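Local atomic coordinates of betaine aldehyde dehydrogenase (Staphylococcus aureus subsp. aureus COL, PDB entry 4QTO), a protein that probably catalyses the NAD-dependent oxidation of betaine aldehyde to glycine betaine. Residues Met368-Gly382 against Phe396-Ile410. Residues are numbered along the deposited sequence; the frame is centred on the assembly and turned at random. Where two conformers were deposited one is given.
Sequences MDVAKAEGATIAVGG and FEPTVITNCDTSMRI
An antiparallel edge ladder with a classic beta bulge joins strand 377-380 to strand 399-402. T377 and T402 form a hydrogen-bonded pair, T377 N to T402 O at 2.9 Å and T402 N to T377 O, also 2.9 Å. Beyond the non-hydrogen-bonded pair I378-I401, A379 and V380 both face V400: A379 N gives to V400 O at 2.8 Å, and V400 N to V380 O. Past the bulge, T399 OG1 receives G382 N at 2.8 Å and donates to E397 O, tying the loop after strand 377-380 to T399. Helix 358-373 closes with a Schellman motif at G375, whose positive phi turns the chain into the strand. Just before it, the E374 carboxylate grips the start of helix 409-412 through both oxygens' syn lone pairs. E374 OE2 takes R409 N at 2.6 Å. OE1 takes I410 N, and both bonds are fairly straight (156° and 159° at the hydrogen). Two N-H donors at this helix start would probably favour the ionised carboxylate of E374. Apolar side chains meet between helix 358-373 and the sheet. A371 CB rests on I410 CG1, while I378 CD1 meets I401 CG1 at 3.7 Å. The M368 chain bends at chi2 (-58°) and chi3, carrying CE to I401 CD1; its CG touches F396 CZ at the ring edge, 3.8 Å away. M368 SD, 5.4 Å from the F396 ring centroid and also at the edge, makes a Met-aromatic contact. R409 lies across V370 and pairs with E413. Strand 377-380 is the outermost of its sheet within the chain; strand 399-402 pairs in parallel with strand 419-425 on its other side, and V380 and V400 pack on V337 of helix 323-337, across the sheet from helix 358-373.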
loop_
_atom_site.group_PDB
_atom_site.type_symbol
_atom_site.label_atom_id
_atom_site.label_comp_id
_atom_site.label_asym_id
_atom_site.label_seq_id
_atom_site.Cartn_x
_atom_site.Cartn_y
_atom_site.Cartn_z
ATOM N N MET A 368 2.352 -38.573 -28.993
ATOM C CA MET A 368 2.416 -39.958 -28.538
ATOM C C MET A 368 3.574 -40.677 -29.250
ATOM O O MET A 368 4.320 -41.420 -28.635
ATOM C CB MET A 368 1.097 -40.671 -28.771
ATOM C CG MET A 368 -0.121 -40.074 -28.067
ATOM S SD MET A 368 0.021 -39.978 -26.282
ATOM C CE MET A 368 0.681 -38.340 -26.084
ATOM N N ASP A 369 3.716 -40.410 -30.536
ATOM C CA ASP A 369 4.793 -40.961 -31.337
ATOM C C ASP A 369 6.143 -40.490 -30.803
ATOM O O ASP A 369 7.084 -41.273 -30.677
ATOM C CB ASP A 369 4.635 -40.523 -32.814
ATOM C CG ASP A 369 3.385 -41.102 -33.482
ATOM O OD1 ASP A 369 2.926 -42.183 -33.030
ATOM O OD2 ASP A 369 2.872 -40.462 -34.456
ATOM N N VAL A 370 6.233 -39.202 -30.492
ATOM C CA VAL A 370 7.465 -38.635 -29.952
ATOM C C VAL A 370 7.841 -39.299 -28.633
ATOM O O VAL A 370 8.976 -39.687 -28.441
ATOM C CB VAL A 370 7.343 -37.109 -29.759
ATOM C CG1 VAL A 370 8.527 -36.557 -28.984
ATOM C CG2 VAL A 370 7.215 -36.428 -31.107
ATOM N N ALA A 371 6.867 -39.458 -27.747
ATOM C CA ALA A 371 7.112 -40.112 -26.463
ATOM C C ALA A 371 7.706 -41.523 -26.623
ATOM O O ALA A 371 8.679 -41.885 -25.953
ATOM C CB ALA A 371 5.808 -40.171 -25.646
ATOM N N LYS A 372 7.065 -42.325 -27.438
ATOM C CA LYS A 372 7.524 -43.701 -27.646
ATOM C C LYS A 372 8.908 -43.750 -28.264
ATOM O O LYS A 372 9.762 -44.538 -27.849
ATOM C CB LYS A 372 6.544 -44.446 -28.518
ATOM C CG LYS A 372 5.188 -44.716 -27.902
ATOM C CD LYS A 372 4.365 -45.368 -29.007
ATOM C CE LYS A 372 2.897 -45.573 -28.716
ATOM N NZ LYS A 372 2.777 -46.662 -27.711
ATOM N N ALA A 373 9.150 -42.902 -29.252
ATOM C CA ALA A 373 10.471 -42.880 -29.919
ATOM C C ALA A 373 11.606 -42.505 -28.951
ATOM O O ALA A 373 12.755 -42.901 -29.143
ATOM C CB ALA A 373 10.425 -41.933 -31.109
ATOM N N GLU A 374 11.285 -41.725 -27.923
ATOM C CA GLU A 374 12.231 -41.341 -26.892
ATOM C C GLU A 374 12.395 -42.379 -25.821
ATOM O O GLU A 374 13.194 -42.199 -24.909
ATOM C CB GLU A 374 11.715 -40.074 -26.172
ATOM C CG GLU A 374 11.558 -38.898 -27.050
ATOM C CD GLU A 374 11.160 -37.659 -26.252
ATOM O OE1 GLU A 374 10.038 -37.548 -25.654
ATOM O OE2 GLU A 374 11.994 -36.770 -26.342
ATOM N N GLY A 375 11.582 -43.436 -25.869
ATOM C CA GLY A 375 11.704 -44.518 -24.902
ATOM C C GLY A 375 10.759 -44.479 -23.733
ATOM O O GLY A 375 10.945 -45.236 -22.786
ATOM N N ALA A 376 9.762 -43.590 -23.754
ATOM C CA ALA A 376 8.790 -43.536 -22.678
ATOM C C ALA A 376 7.699 -44.559 -22.937
ATOM O O ALA A 376 7.513 -45.024 -24.040
ATOM C CB ALA A 376 8.172 -42.151 -22.561
ATOM N N THR A 377 6.980 -44.929 -21.883
ATOM C CA THR A 377 5.897 -45.913 -21.981
ATOM C C THR A 377 4.522 -45.260 -21.933
ATOM O O THR A 377 4.292 -44.465 -21.044
ATOM C CB THR A 377 6.002 -46.875 -20.778
ATOM O OG1 THR A 377 7.169 -47.717 -20.966
ATOM C CG2 THR A 377 4.793 -47.746 -20.659
ATOM N N ILE A 378 3.625 -45.595 -22.883
ATOM C CA ILE A 378 2.253 -45.102 -22.823
ATOM C C ILE A 378 1.572 -46.145 -21.940
ATOM O O ILE A 378 1.217 -47.253 -22.418
ATOM C CB ILE A 378 1.577 -45.042 -24.203
ATOM C CG1 ILE A 378 2.408 -44.241 -25.197
ATOM C CG2 ILE A 378 0.179 -44.461 -24.083
ATOM C CD1 ILE A 378 2.711 -42.836 -24.802
ATOM N N ALA A 379 1.423 -45.841 -20.663
ATOM C CA ALA A 379 0.897 -46.793 -19.711
ATOM C C ALA A 379 -0.592 -47.081 -19.854
ATOM O O ALA A 379 -1.047 -48.198 -19.552
ATOM C CB ALA A 379 1.224 -46.369 -18.304
ATOM N N VAL A 380 -1.342 -46.088 -20.297
ATOM C CA VAL A 380 -2.773 -46.217 -20.524
ATOM C C VAL A 380 -3.187 -45.083 -21.456
ATOM O O VAL A 380 -2.563 -44.011 -21.444
ATOM C CB VAL A 380 -3.576 -46.212 -19.206
ATOM C CG1 VAL A 380 -3.438 -44.890 -18.484
ATOM C CG2 VAL A 380 -5.042 -46.533 -19.452
ATOM N N GLY A 381 -4.192 -45.331 -22.292
ATOM C CA GLY A 381 -4.672 -44.298 -23.228
ATOM C C GLY A 381 -3.777 -44.147 -24.425
ATOM O O GLY A 381 -3.277 -45.153 -24.980
ATOM N N GLY A 382 -3.625 -42.917 -24.886
ATOM C CA GLY A 382 -2.763 -42.609 -26.016
ATOM C C GLY A 382 -3.375 -42.755 -27.411
ATOM O O GLY A 382 -2.656 -42.748 -28.386
ATOM N N PHE A 396 -10.093 -37.925 -27.286
ATOM C CA PHE A 396 -8.771 -38.505 -27.127
ATOM C C PHE A 396 -8.749 -39.091 -25.710
ATOM O O PHE A 396 -9.186 -38.435 -24.771
ATOM C CB PHE A 396 -7.655 -37.504 -27.354
ATOM C CG PHE A 396 -6.313 -38.163 -27.514
ATOM C CD1 PHE A 396 -5.913 -38.623 -28.759
ATOM C CD2 PHE A 396 -5.495 -38.345 -26.444
ATOM C CE1 PHE A 396 -4.704 -39.276 -28.918
ATOM C CE2 PHE A 396 -4.277 -38.981 -26.599
ATOM C CZ PHE A 396 -3.888 -39.447 -27.818
ATOM N N GLU A 397 -8.285 -40.334 -25.589
ATOM C CA GLU A 397 -8.328 -41.001 -24.306
ATOM C C GLU A 397 -7.427 -40.351 -23.260
ATOM O O GLU A 397 -6.339 -39.892 -23.588
ATOM C CB GLU A 397 -7.897 -42.441 -24.443
ATOM C CG GLU A 397 -8.872 -43.320 -25.214
ATOM C CD GLU A 397 -8.311 -44.721 -25.490
ATOM O OE1 GLU A 397 -7.066 -44.960 -25.410
ATOM O OE2 GLU A 397 -9.135 -45.579 -25.873
ATOM N N PRO A 398 -7.870 -40.346 -21.991
ATOM C CA PRO A 398 -6.972 -39.842 -20.945
ATOM C C PRO A 398 -5.777 -40.774 -20.890
ATOM O O PRO A 398 -5.917 -42.021 -20.932
ATOM C CB PRO A 398 -7.817 -39.851 -19.679
ATOM C CG PRO A 398 -8.937 -40.785 -19.974
ATOM C CD PRO A 398 -9.189 -40.711 -21.466
ATOM N N THR A 399 -4.599 -40.170 -20.787
ATOM C CA THR A 399 -3.356 -40.888 -20.985
ATOM C C THR A 399 -2.349 -40.661 -19.873
ATOM O O THR A 399 -2.235 -39.537 -19.348
ATOM C CB THR A 399 -2.752 -40.370 -22.314
ATOM O OG1 THR A 399 -3.704 -40.547 -23.381
ATOM C CG2 THR A 399 -1.452 -41.040 -22.675
ATOM N N VAL A 400 -1.625 -41.721 -19.497
ATOM C CA VAL A 400 -0.544 -41.624 -18.513
ATOM C C VAL A 400 0.729 -42.162 -19.197
ATOM O O VAL A 400 0.732 -43.268 -19.757
ATOM C CB VAL A 400 -0.788 -42.466 -17.249
ATOM C CG1 VAL A 400 0.380 -42.316 -16.274
ATOM C CG2 VAL A 400 -2.102 -42.069 -16.587
ATOM N N ILE A 401 1.784 -41.353 -19.158
ATOM C CA ILE A 401 3.076 -41.715 -19.730
ATOM C C ILE A 401 4.070 -41.919 -18.580
ATOM O O ILE A 401 4.254 -41.039 -17.750
ATOM C CB ILE A 401 3.563 -40.642 -20.724
ATOM C CG1 ILE A 401 2.534 -40.517 -21.869
ATOM C CG2 ILE A 401 4.933 -41.000 -21.268
ATOM C CD1 ILE A 401 2.860 -39.485 -22.939
ATOM N N THR A 402 4.711 -43.083 -18.564
ATOM C CA THR A 402 5.659 -43.465 -17.524
ATOM C C THR A 402 7.051 -43.758 -18.088
ATOM O O THR A 402 7.268 -43.718 -19.298
ATOM C CB THR A 402 5.161 -44.708 -16.770
ATOM O OG1 THR A 402 4.995 -45.791 -17.688
ATOM C CG2 THR A 402 3.838 -44.438 -16.071
ATOM N N ASN A 403 8.000 -44.043 -17.193
ATOM C CA ASN A 403 9.373 -44.392 -17.626
ATOM C C ASN A 403 9.955 -43.246 -18.487
ATOM O O ASN A 403 10.505 -43.470 -19.575
ATOM C CB ASN A 403 9.414 -45.728 -18.373
ATOM C CG ASN A 403 10.815 -46.324 -18.439
ATOM O OD1 ASN A 403 11.651 -46.061 -17.584
ATOM N ND2 ASN A 403 11.061 -47.166 -19.448
ATOM N N CYS A 404 9.755 -42.020 -18.020
ATOM C CA CYS A 404 10.270 -40.846 -18.729
ATOM C C CYS A 404 11.221 -40.030 -17.840
ATOM O O CYS A 404 11.391 -40.330 -16.647
ATOM C CB CYS A 404 9.189 -40.021 -19.487
ATOM S SG CYS A 404 7.493 -39.778 -18.947
ATOM N N ASP A 405 11.945 -39.097 -18.451
ATOM C CA ASP A 405 12.891 -38.295 -17.727
ATOM C C ASP A 405 12.960 -36.916 -18.313
ATOM O O ASP A 405 12.484 -36.654 -19.405
ATOM C CB ASP A 405 14.257 -38.952 -17.679
ATOM C CG ASP A 405 14.948 -38.925 -18.986
ATOM O OD1 ASP A 405 15.568 -37.889 -19.304
ATOM O OD2 ASP A 405 14.988 -39.987 -19.654
ATOM N N THR A 406 13.545 -36.030 -17.538
ATOM C CA THR A 406 13.579 -34.614 -17.859
ATOM C C THR A 406 14.221 -34.252 -19.201
ATOM O O THR A 406 13.917 -33.194 -19.765
ATOM C CB THR A 406 14.225 -33.839 -16.691
ATOM O OG1 THR A 406 13.909 -32.452 -16.793
ATOM C CG2 THR A 406 15.733 -34.052 -16.638
ATOM N N SER A 407 15.046 -35.140 -19.758
ATOM C CA SER A 407 15.662 -34.854 -21.050
ATOM C C SER A 407 14.697 -34.993 -22.226
ATOM O O SER A 407 14.985 -34.522 -23.336
ATOM C CB SER A 407 16.840 -35.819 -21.300
ATOM O OG SER A 407 16.394 -37.140 -21.552
ATOM N N MET A 408 13.560 -35.639 -22.004
ATOM C CA MET A 408 12.620 -35.913 -23.091
ATOM C C MET A 408 11.730 -34.774 -23.533
ATOM O O MET A 408 11.270 -33.985 -22.714
ATOM C CB MET A 408 11.711 -37.068 -22.687
ATOM C CG MET A 408 12.423 -38.375 -22.436
ATOM S SD MET A 408 11.251 -39.626 -21.883
ATOM C CE MET A 408 12.352 -41.060 -21.844
ATOM N N ARG A 409 11.438 -34.719 -24.833
ATOM C CA ARG A 409 10.500 -33.718 -25.337
ATOM C C ARG A 409 9.105 -33.820 -24.710
ATOM O O ARG A 409 8.454 -32.798 -24.468
ATOM C CB ARG A 409 10.343 -33.838 -26.863
ATOM C CG ARG A 409 11.578 -33.489 -27.666
ATOM C CD ARG A 409 11.253 -33.520 -29.163
ATOM N NE ARG A 409 10.180 -32.592 -29.491
ATOM C CZ ARG A 409 9.416 -32.631 -30.574
ATOM N NH1 ARG A 409 9.569 -33.579 -31.495
ATOM N NH2 ARG A 409 8.458 -31.728 -30.721
ATOM N N ILE A 410 8.651 -35.046 -24.444
ATOM C CA ILE A 410 7.306 -35.245 -23.884
ATOM C C ILE A 410 7.216 -34.632 -22.488
ATOM O O ILE A 410 6.131 -34.255 -22.069
ATOM C CB ILE A 410 6.871 -36.733 -23.915
ATOM C CG1 ILE A 410 5.368 -36.925 -23.601
ATOM C CG2 ILE A 410 7.722 -37.593 -22.984
ATOM C CD1 ILE A 410 4.411 -36.434 -24.653
HETATM O O HOH W 1 9.636 -47.162 -21.436
HETATM O O HOH W 2 -5.669 -47.138 -26.014
#